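Local atomic coordinates of glycoside hydrolase family 5 (Aspergillus oryzae, PDB entry 6LA0), a protein that hydrolyses beta-glycosidic bonds as a secreted family 5 rutinosidase and may also act on 1,3-beta-glucans. Residues V87-T92 against H128-V133; M189-D194 against G239-E244; F259-Y264 against F292-G297. All coordinates share one frame; numbering follows the deposited sequence.

In the fold
Following the chain from the N terminus, the three contacts come in series, each closing before the next opens, with no nesting or crossing. Interaction 1 pairs strands 87-92 and 128-133 across the excursion through helix 110-125. Interaction 2 joins the loops that follow strands 184-187 and 235-237, closing a longer span that holds helix 209-229. Interaction 3 pairs 259-264 with 292-297 around helix 275-285. All belong to one TIM-barrel domain, and their side chains meet: Arg89 of interaction 1 reaches Asn190 of interaction 2 and Asp260 of interaction 3, while Glu191 and His262 join interactions 2 and 3. Repeated beta-alpha units thus bring distant residues to one polar centre.

Interaction 1. Residues V87-T92 against H128-V133; sequences VLRIPT and HIIVDV
Val87-Thr92 and His128-Val133 are the neighbouring parallel strands of a beta-alpha-beta unit in the TIM barrel, and their contact illustrates how the two faces of such a pair can differ: one is apolar, the other starts apolar and becomes charged. Backbone bonds run in strict alternation, from Leu88 N to His128 O (3.0 Å) and onward to Thr92 N. At the last rung Asp132 O is gripped twice by one residue: Thr92 N approaches at 2.8 Å and Thr92 OG1 at 3.0 Å. Thr92 places its hydroxyl there by setting OG1 between its own N and carbonyl carbon (chi1 68°); Trp97 NE1 is a further partner of that oxygen.

On one side of the sheet Leu88 and Ile129 lie alongside each other, their CD1 methyls 4.0 Å apart, and Ile90 CD1 comes within 3.8 Å of Ile129 CG2. On the other, Val87 CG2 touches Ile130 CD1 before the charges begin. The extended chain of Arg89, with CG anti to the backbone N (chi1 -176°), sets its guanidinium against Asp132. The two flat groups are stacked, their planes 15° apart, and Asp132 OD2 lies over one guanidinium face, 3.8 Å from Arg89 NH2. From there no N-H points at the oxygen, and this long salt bridge is a matter of charge.

Other partners fix both groups more firmly: Glu187 and Glu298 pair with Arg89, and His134 ND1 bonds Asp132 OD2. Helix 110-125 covers the Leu88, Ile90 and Ile129 side, while strand 184-187 flanks the second strand and strand 329-332 touches Val87 and Arg89.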
# COMPACT_ATOMS: atom_id res chain seq x y z
N VAL A 87 -8.70 -6.45 -7.64
CA VAL A 87 -7.62 -6.61 -6.66
C VAL A 87 -7.78 -5.55 -5.57
O VAL A 87 -8.10 -4.39 -5.84
CB VAL A 87 -6.23 -6.54 -7.33
CG1 VAL A 87 -6.04 -5.22 -8.05
CG2 VAL A 87 -5.13 -6.73 -6.29
N LEU A 88 -7.56 -5.97 -4.33
CA LEU A 88 -7.57 -5.08 -3.17
C LEU A 88 -6.20 -5.15 -2.51
O LEU A 88 -5.75 -6.24 -2.14
CB LEU A 88 -8.66 -5.46 -2.17
CG LEU A 88 -10.12 -5.44 -2.64
CD1 LEU A 88 -11.03 -6.03 -1.57
CD2 LEU A 88 -10.56 -4.02 -3.01
N ARG A 89 -5.54 -4.00 -2.37
CA ARG A 89 -4.34 -3.89 -1.54
C ARG A 89 -4.76 -3.35 -0.18
O ARG A 89 -5.36 -2.28 -0.09
CB ARG A 89 -3.29 -2.97 -2.17
CG ARG A 89 -1.98 -2.92 -1.38
CD ARG A 89 -0.88 -2.25 -2.22
NE ARG A 89 0.43 -2.15 -1.55
CZ ARG A 89 0.91 -1.05 -0.99
NH1 ARG A 89 0.18 0.05 -0.98
NH2 ARG A 89 2.12 -1.04 -0.44
N ILE A 90 -4.42 -4.09 0.87
CA ILE A 90 -4.91 -3.81 2.22
C ILE A 90 -3.71 -3.58 3.13
O ILE A 90 -3.08 -4.53 3.61
CB ILE A 90 -5.79 -4.96 2.73
CG1 ILE A 90 -6.77 -5.40 1.63
CG2 ILE A 90 -6.51 -4.55 4.03
CD1 ILE A 90 -7.83 -6.38 2.09
N PRO A 91 -3.35 -2.33 3.39
CA PRO A 91 -2.29 -2.05 4.36
C PRO A 91 -2.71 -2.40 5.79
O PRO A 91 -3.82 -2.09 6.23
CB PRO A 91 -2.07 -0.53 4.21
CG PRO A 91 -2.53 -0.23 2.82
CD PRO A 91 -3.72 -1.13 2.61
N THR A 92 -1.79 -3.04 6.52
CA THR A 92 -1.98 -3.37 7.93
C THR A 92 -0.76 -2.90 8.71
O THR A 92 0.34 -2.78 8.16
CB THR A 92 -2.18 -4.88 8.17
OG1 THR A 92 -0.96 -5.58 7.87
CG2 THR A 92 -3.31 -5.44 7.29
N HIS A 128 -8.49 -10.72 -5.96
CA HIS A 128 -7.20 -11.08 -5.38
C HIS A 128 -6.87 -10.09 -4.27
O HIS A 128 -7.21 -8.91 -4.37
CB HIS A 128 -6.10 -11.05 -6.45
CG HIS A 128 -4.81 -11.67 -6.01
ND1 HIS A 128 -4.60 -13.03 -6.03
CD2 HIS A 128 -3.65 -11.11 -5.59
CE1 HIS A 128 -3.37 -13.29 -5.61
NE2 HIS A 128 -2.77 -12.14 -5.33
N ILE A 129 -6.20 -10.57 -3.22
CA ILE A 129 -5.89 -9.76 -2.04
C ILE A 129 -4.38 -9.67 -1.86
O ILE A 129 -3.70 -10.70 -1.75
CB ILE A 129 -6.53 -10.34 -0.76
CG1 ILE A 129 -8.04 -10.58 -0.93
CG2 ILE A 129 -6.25 -9.42 0.43
CD1 ILE A 129 -8.85 -9.32 -1.10
N ILE A 130 -3.87 -8.44 -1.80
CA ILE A 130 -2.49 -8.14 -1.41
C ILE A 130 -2.52 -7.75 0.07
O ILE A 130 -3.09 -6.72 0.44
CB ILE A 130 -1.88 -7.02 -2.27
CG1 ILE A 130 -1.66 -7.46 -3.72
CG2 ILE A 130 -0.53 -6.56 -1.71
CD1 ILE A 130 -1.48 -6.29 -4.69
N VAL A 131 -1.94 -8.58 0.92
CA VAL A 131 -1.86 -8.27 2.35
C VAL A 131 -0.54 -7.54 2.55
O VAL A 131 0.54 -8.11 2.33
CB VAL A 131 -1.95 -9.54 3.21
CG1 VAL A 131 -1.88 -9.19 4.68
CG2 VAL A 131 -3.24 -10.29 2.91
N ASP A 132 -0.61 -6.26 2.92
CA ASP A 132 0.55 -5.38 2.97
C ASP A 132 0.91 -5.13 4.44
O ASP A 132 0.06 -4.70 5.22
CB ASP A 132 0.28 -4.09 2.20
CG ASP A 132 1.11 -2.90 2.66
OD1 ASP A 132 2.34 -3.03 2.80
OD2 ASP A 132 0.55 -1.81 2.88
N VAL A 133 2.14 -5.44 4.82
CA VAL A 133 2.64 -5.11 6.16
C VAL A 133 3.34 -3.77 6.02
O VAL A 133 4.50 -3.70 5.60
CB VAL A 133 3.56 -6.19 6.74
CG1 VAL A 133 3.87 -5.85 8.20
CG2 VAL A 133 2.93 -7.59 6.62

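Interaction 2. Residues M189-D194 against G239-E244; sequences MNEPTD and GSFKPE
Phe241 brings CZ against Glu191 and its CE2 edge against Thr193, and these two approaches define the contact between loops 189-194 and 239-244. Phe241 CZ lies 3.6 Å from Glu191 CD, with the carboxylate and ring planes 54° apart, an oblique meeting. The methyl of Thr193 comes to the ring edge, close to its plane, CG2 lying 3.8 Å from Phe241 CE2. Both fittings depend on torsions: Glu191 is extended beyond CG, so its carboxylate passes the end of the ring, and Thr193 keeps OG1 between N and the carbonyl carbon (chi1 62°), which leaves CG2 anti to that carbon and facing the ring.

Next to the ring, Ser240 swings OG to the side opposite its own backbone N (chi1 -167°) and donates to Pro192 O. The distance from Ser240 OG to Pro192 O, 2.5 Å, is unusually short, and its exact value is doubtful. The proline ring adds an apolar touch, Pro192 CG being 4.1 Å from Ser240 CB. A type II' turn from Gly239 to Lys242 puts Ser240 and Phe241 at its two central positions, so that one turn supplies both the hydroxyl and the ring.

The Asn190-Glu191-Pro192 sequence matches a conserved motif of family 5 glycosidases, whose glutamate acts as acid/base in relatives; Glu191 is consistent with that role. Its backbone N is bonded to Gln238 OE1. Ring carbon of Phe241 beside the carboxylate, together with a bond from His262 ND1 to Glu191 OE2, would hold that group in place.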
# COMPACT_ATOMS: atom_id res chain seq x y z
N MET A 189 6.79 -5.56 3.45
CA MET A 189 7.21 -4.24 3.91
C MET A 189 6.69 -3.20 2.92
O MET A 189 6.16 -3.54 1.86
CB MET A 189 8.73 -4.14 4.05
CG MET A 189 9.46 -4.04 2.72
SD MET A 189 11.17 -4.60 2.75
CE MET A 189 11.90 -3.58 4.02
N ASN A 190 6.87 -1.93 3.27
CA ASN A 190 6.38 -0.82 2.46
C ASN A 190 7.29 0.39 2.65
O ASN A 190 7.55 0.79 3.78
CB ASN A 190 4.94 -0.45 2.84
CG ASN A 190 4.42 0.75 2.08
OD1 ASN A 190 4.05 0.64 0.91
ND2 ASN A 190 4.43 1.91 2.73
N GLU A 191 7.77 0.93 1.52
CA GLU A 191 8.58 2.15 1.44
C GLU A 191 9.68 2.28 2.50
O GLU A 191 9.72 3.28 3.23
CB GLU A 191 7.68 3.38 1.42
CG GLU A 191 6.76 3.41 0.21
CD GLU A 191 5.90 4.68 0.12
OE1 GLU A 191 5.96 5.50 1.07
OE2 GLU A 191 5.18 4.85 -0.90
N PRO A 192 10.63 1.34 2.56
CA PRO A 192 11.77 1.51 3.48
C PRO A 192 12.72 2.59 2.96
O PRO A 192 13.19 2.52 1.83
CB PRO A 192 12.43 0.13 3.49
CG PRO A 192 12.11 -0.43 2.12
CD PRO A 192 10.69 0.04 1.86
N THR A 193 13.01 3.58 3.81
CA THR A 193 14.01 4.60 3.50
C THR A 193 14.83 4.90 4.75
O THR A 193 14.32 4.82 5.88
CB THR A 193 13.37 5.91 3.00
OG1 THR A 193 12.54 6.47 4.02
CG2 THR A 193 12.54 5.68 1.75
N ASP A 194 16.10 5.27 4.55
CA ASP A 194 16.94 5.72 5.66
C ASP A 194 17.54 7.11 5.48
O ASP A 194 18.31 7.54 6.35
CB ASP A 194 18.07 4.70 5.94
CG ASP A 194 19.04 4.53 4.77
OD1 ASP A 194 18.83 5.12 3.69
OD2 ASP A 194 20.01 3.78 4.94
N GLY A 239 10.37 -2.30 -3.22
CA GLY A 239 11.80 -2.07 -3.09
C GLY A 239 12.15 -0.60 -2.98
O GLY A 239 12.97 -0.10 -3.77
N SER A 240 11.54 0.08 -2.01
CA SER A 240 11.73 1.51 -1.76
C SER A 240 11.50 2.23 -3.09
O SER A 240 10.59 1.85 -3.84
CB SER A 240 13.13 1.77 -1.18
OG SER A 240 13.27 3.08 -0.65
N PHE A 241 12.31 3.23 -3.42
CA PHE A 241 12.10 3.96 -4.66
C PHE A 241 13.21 3.71 -5.69
O PHE A 241 13.48 4.57 -6.53
CB PHE A 241 11.91 5.44 -4.36
CG PHE A 241 10.80 5.69 -3.36
CD1 PHE A 241 9.48 5.70 -3.76
CD2 PHE A 241 11.10 5.91 -2.02
CE1 PHE A 241 8.44 5.94 -2.83
CE2 PHE A 241 10.07 6.14 -1.09
CZ PHE A 241 8.75 6.15 -1.50
N LYS A 242 13.84 2.53 -5.64
CA LYS A 242 14.76 2.11 -6.68
C LYS A 242 14.01 1.54 -7.88
O LYS A 242 12.86 1.09 -7.76
CB LYS A 242 15.71 1.04 -6.15
CG LYS A 242 16.36 1.35 -4.82
CD LYS A 242 17.31 2.51 -4.90
CE LYS A 242 18.40 2.37 -3.85
NZ LYS A 242 19.36 3.50 -3.89
N PRO A 243 14.63 1.54 -9.06
CA PRO A 243 14.06 0.77 -10.17
C PRO A 243 14.18 -0.72 -9.89
O PRO A 243 15.07 -1.16 -9.16
CB PRO A 243 14.91 1.18 -11.38
CG PRO A 243 16.16 1.78 -10.80
CD PRO A 243 15.74 2.40 -9.49
N GLU A 244 13.28 -1.50 -10.50
CA GLU A 244 13.39 -2.94 -10.35
C GLU A 244 14.78 -3.43 -10.76
O GLU A 244 15.32 -4.36 -10.15
CB GLU A 244 12.30 -3.65 -11.16
CG GLU A 244 12.47 -5.17 -11.26
CD GLU A 244 13.22 -5.61 -12.51
OE1 GLU A 244 13.56 -4.75 -13.35
OE2 GLU A 244 13.50 -6.82 -12.65

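Interaction 3. Residues F259-Y264 against F292-G297; sequences FDVHTY and FPVFTG
The ring of Phe259 meets Phe292 and Pro293 at its edge: Phe292 CB lies 3.6 Å from Phe259 CE1, and Pro293 O also sits near the ring plane. That oxygen is chiefly a backbone acceptor, taking a nearly straight bond from Phe259 N (2.9 Å, 172° at the hydrogen). The Phe292 ring stands obliquely, its centroid 5.9 Å from that of Phe259 with the planes at 48°. Glu244, from helix 244-248, touches both rings.

A second flat group, the Asp260 carboxylate, is met above its plane on both oxygens. Gly297 N donates to Asp260 OD1 (2.9 Å) and His262 NE2 to Asp260 OD2 (2.9 Å), two bonds that restrain the carboxylate's rotation. CG anti to the backbone N (chi1 170°) brings it to this position. Through its other ring nitrogen His262 turns to Glu191, so the histidine bridges two acidic side chains.

Between these ends the backbones pair in parallel, with Phe295 N to Phe259 O at 2.7 Å and Val261 N to Phe295 O at 2.8 Å. Val261 and Val294 cross at about a right angle, Val261 CG2 lying 3.9 Å from Val294 CG1.

Strand 257-265, helix 275-285 and strand 294-303 form a beta-alpha-beta unit, the repeat from which TIM barrels are built; here its strand pair carries a polar His262-Asp260 bond beside the family motif glutamate.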
# COMPACT_ATOMS: atom_id res chain seq x y z
N PHE A 259 7.41 -7.06 -8.11
CA PHE A 259 7.84 -5.77 -7.58
C PHE A 259 6.66 -4.81 -7.54
O PHE A 259 5.86 -4.76 -8.48
CB PHE A 259 8.96 -5.19 -8.46
CG PHE A 259 10.29 -5.76 -8.14
CD1 PHE A 259 10.63 -7.03 -8.60
CD2 PHE A 259 11.19 -5.07 -7.36
CE1 PHE A 259 11.86 -7.59 -8.30
CE2 PHE A 259 12.42 -5.62 -7.05
CZ PHE A 259 12.76 -6.88 -7.53
N ASP A 260 6.53 -4.08 -6.42
CA ASP A 260 5.50 -3.05 -6.23
C ASP A 260 6.17 -1.69 -6.34
O ASP A 260 7.02 -1.35 -5.50
CB ASP A 260 4.83 -3.21 -4.86
CG ASP A 260 3.91 -2.02 -4.51
OD1 ASP A 260 3.60 -1.22 -5.41
OD2 ASP A 260 3.50 -1.90 -3.34
N VAL A 261 5.82 -0.89 -7.37
CA VAL A 261 6.33 0.47 -7.49
C VAL A 261 5.20 1.46 -7.20
O VAL A 261 4.03 1.20 -7.50
CB VAL A 261 6.96 0.75 -8.88
CG1 VAL A 261 8.12 -0.22 -9.16
CG2 VAL A 261 5.90 0.70 -10.00
N HIS A 262 5.57 2.61 -6.63
CA HIS A 262 4.65 3.69 -6.29
C HIS A 262 4.97 4.95 -7.10
O HIS A 262 6.13 5.36 -7.20
CB HIS A 262 4.71 4.00 -4.78
CG HIS A 262 4.31 2.84 -3.92
ND1 HIS A 262 4.37 2.88 -2.54
CD2 HIS A 262 3.83 1.62 -4.25
CE1 HIS A 262 3.94 1.72 -2.06
NE2 HIS A 262 3.62 0.94 -3.07
N THR A 263 3.94 5.58 -7.66
CA THR A 263 4.13 6.72 -8.55
C THR A 263 3.15 7.82 -8.18
O THR A 263 1.94 7.63 -8.32
CB THR A 263 3.94 6.32 -10.01
OG1 THR A 263 4.78 5.19 -10.32
CG2 THR A 263 4.29 7.50 -10.94
N TYR A 264 3.68 8.96 -7.73
CA TYR A 264 2.88 10.12 -7.35
C TYR A 264 3.38 11.38 -8.05
O TYR A 264 4.51 11.45 -8.55
CB TYR A 264 2.92 10.34 -5.84
CG TYR A 264 2.15 9.30 -5.04
CD1 TYR A 264 0.76 9.26 -5.07
CD2 TYR A 264 2.82 8.39 -4.22
CE1 TYR A 264 0.04 8.34 -4.31
CE2 TYR A 264 2.11 7.45 -3.46
CZ TYR A 264 0.73 7.42 -3.51
OH TYR A 264 0.02 6.51 -2.75
N PHE A 292 11.84 -10.05 -13.42
CA PHE A 292 10.70 -10.11 -12.51
C PHE A 292 9.64 -9.13 -12.96
O PHE A 292 9.96 -8.08 -13.53
CB PHE A 292 11.12 -9.78 -11.07
CG PHE A 292 12.14 -10.72 -10.49
CD1 PHE A 292 11.77 -11.99 -10.05
CD2 PHE A 292 13.46 -10.33 -10.36
CE1 PHE A 292 12.71 -12.85 -9.50
CE2 PHE A 292 14.42 -11.19 -9.82
CZ PHE A 292 14.04 -12.45 -9.39
N PRO A 293 8.36 -9.41 -12.70
CA PRO A 293 7.29 -8.51 -13.12
C PRO A 293 7.09 -7.34 -12.14
O PRO A 293 7.56 -7.35 -11.00
CB PRO A 293 6.06 -9.42 -13.14
CG PRO A 293 6.33 -10.43 -12.04
CD PRO A 293 7.84 -10.62 -12.02
N VAL A 294 6.34 -6.34 -12.62
CA VAL A 294 6.13 -5.08 -11.91
C VAL A 294 4.63 -4.81 -11.76
O VAL A 294 3.86 -4.98 -12.71
CB VAL A 294 6.79 -3.90 -12.65
CG1 VAL A 294 6.46 -2.59 -11.96
CG2 VAL A 294 8.30 -4.09 -12.75
N PHE A 295 4.23 -4.36 -10.56
CA PHE A 295 2.88 -3.94 -10.24
C PHE A 295 2.94 -2.54 -9.64
O PHE A 295 3.85 -2.23 -8.87
CB PHE A 295 2.20 -4.92 -9.26
CG PHE A 295 0.73 -4.63 -9.00
CD1 PHE A 295 -0.24 -4.95 -9.95
CD2 PHE A 295 0.32 -4.08 -7.80
CE1 PHE A 295 -1.59 -4.70 -9.70
CE2 PHE A 295 -1.03 -3.83 -7.54
CZ PHE A 295 -1.98 -4.15 -8.49
N THR A 296 1.99 -1.68 -10.02
CA THR A 296 1.97 -0.31 -9.53
C THR A 296 0.97 -0.27 -8.38
O THR A 296 -0.20 0.06 -8.56
CB THR A 296 1.62 0.67 -10.65
OG1 THR A 296 2.48 0.46 -11.78
CG2 THR A 296 1.77 2.11 -10.16
N GLY A 297 1.44 -0.58 -7.17
CA GLY A 297 0.54 -0.71 -6.03
C GLY A 297 -0.00 0.57 -5.43
O GLY A 297 -0.94 0.49 -4.61